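Local coordinates for putative carbohydrate binding protein (Pseudomonas aeruginosa, PDB 3QEC) that binds heparin and suramin, probably acts as a carbohydrate-binding protein, and may take part in carbohydrate transport and biofilm formation, at residues G64-A68 with A69-P73. Sequence-based numbering, arbitrary orientation.
Sequences GNLDA and AKRDP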
# COMPACT_ATOMS: atom_id res chain seq x y z
N GLY A 64 -1.88 8.06 0.45
CA GLY A 64 -0.98 6.91 0.51
C GLY A 64 0.00 6.81 1.66
O GLY A 64 0.41 5.69 2.00
N ASN A 65 0.43 7.95 2.23
CA ASN A 65 1.39 7.98 3.35
C ASN A 65 0.88 8.99 4.38
O ASN A 65 1.55 9.96 4.72
CB ASN A 65 2.81 8.30 2.86
CG ASN A 65 3.46 7.16 2.11
OD1 ASN A 65 3.89 6.15 2.70
ND2 ASN A 65 3.58 7.31 0.79
N LEU A 66 -0.33 8.73 4.89
CA LEU A 66 -1.04 9.64 5.77
C LEU A 66 -1.37 9.00 7.10
O LEU A 66 -2.03 7.96 7.16
CB LEU A 66 -2.34 10.09 5.03
CG LEU A 66 -3.33 11.04 5.74
CD1 LEU A 66 -2.67 12.35 6.17
CD2 LEU A 66 -4.55 11.30 4.86
N ASP A 67 -0.93 9.67 8.19
CA ASP A 67 -1.22 9.29 9.58
C ASP A 67 -2.71 9.47 9.84
O ASP A 67 -3.30 10.43 9.35
CB ASP A 67 -0.38 10.12 10.56
CG ASP A 67 1.10 9.75 10.64
OD1 ASP A 67 1.47 8.66 10.15
OD2 ASP A 67 1.89 10.54 11.19
N ALA A 68 -3.34 8.52 10.57
CA ALA A 68 -4.76 8.56 10.92
C ALA A 68 -5.10 9.81 11.77
O ALA A 68 -6.20 10.35 11.65
CB ALA A 68 -5.15 7.30 11.67
N ALA A 69 -4.14 10.27 12.61
CA ALA A 69 -4.34 11.46 13.45
C ALA A 69 -4.36 12.75 12.62
O ALA A 69 -5.02 13.72 13.02
CB ALA A 69 -3.24 11.55 14.50
N LYS A 70 -3.64 12.76 11.48
CA LYS A 70 -3.50 13.92 10.60
C LYS A 70 -4.55 13.94 9.47
O LYS A 70 -4.47 14.80 8.59
CB LYS A 70 -2.07 13.97 10.03
CG LYS A 70 -1.02 14.27 11.11
CD LYS A 70 0.37 14.46 10.52
CE LYS A 70 1.40 14.78 11.57
NZ LYS A 70 2.73 15.05 10.98
N ARG A 71 -5.55 13.04 9.50
CA ARG A 71 -6.60 13.02 8.48
C ARG A 71 -7.58 14.17 8.67
O ARG A 71 -8.01 14.45 9.80
CB ARG A 71 -7.39 11.70 8.50
CG ARG A 71 -6.67 10.45 8.02
CD ARG A 71 -7.57 9.21 8.08
NE ARG A 71 -7.97 8.88 9.45
CZ ARG A 71 -9.21 8.99 9.93
NH1 ARG A 71 -10.20 9.41 9.14
NH2 ARG A 71 -9.48 8.68 11.19
N ASP A 72 -7.98 14.82 7.56
CA ASP A 72 -9.00 15.87 7.59
C ASP A 72 -10.37 15.17 7.74
O ASP A 72 -10.70 14.29 6.92
CB ASP A 72 -8.94 16.74 6.31
CG ASP A 72 -9.80 18.00 6.32
OD1 ASP A 72 -11.02 17.88 6.58
OD2 ASP A 72 -9.28 19.08 5.97
N PRO A 73 -11.18 15.49 8.78
CA PRO A 73 -12.47 14.79 8.95
C PRO A 73 -13.50 15.13 7.86
O PRO A 73 -14.38 14.31 7.59
CB PRO A 73 -12.95 15.26 10.33
CG PRO A 73 -12.26 16.55 10.56
CD PRO A 73 -10.95 16.48 9.86
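L66 reaches forward to the turn that follows it and meets both K70 and R71. Its CG stands anti to the backbone N (chi1 178°), which carries the two methyls forward: CD1 lies 3.9 Å from the carbonyl O of K70, while CD2 sits 3.9 Å from CG of R71. The leucine and arginine side chains cross at about a right angle, and the methyl meets the aliphatic start of the arginine, not its charged end. This is the closer-packed side of the contact. R71 then bends at chi3 (-64°) and brings its guanidinium round to A68, whose CA lies at the edge of the group, in its plane. O of A68 lies 3.2 Å from NE of R71, oblique to the plane of the guanidinium.

The backbone between them forms a type I beta turn from A68 to R71, in the long loop that joins helix 54-63 to strand 89-92. Overlapping this turn, N of K70, inside it, gives a weak hydrogen bond back to O of D67, the residue before it (3.2 Å, 135° at the hydrogen). Strand 125-138 runs alongside the start of this loop, with backbone hydrogen bonds joining L66 to T131 and A68 to G129.

The K70 side is looser and more open to solvent. K70 runs out fully extended beyond CG, its CB packed against O of D67, and its NZ stops 4.6 Å from OD2 of D67, too far for a salt bridge. D67 has its stronger partner in R150, which its OD1 meets in a salt bridge; the same oxygen also hydrogen-bonds a glycerol probably left from crystallisation.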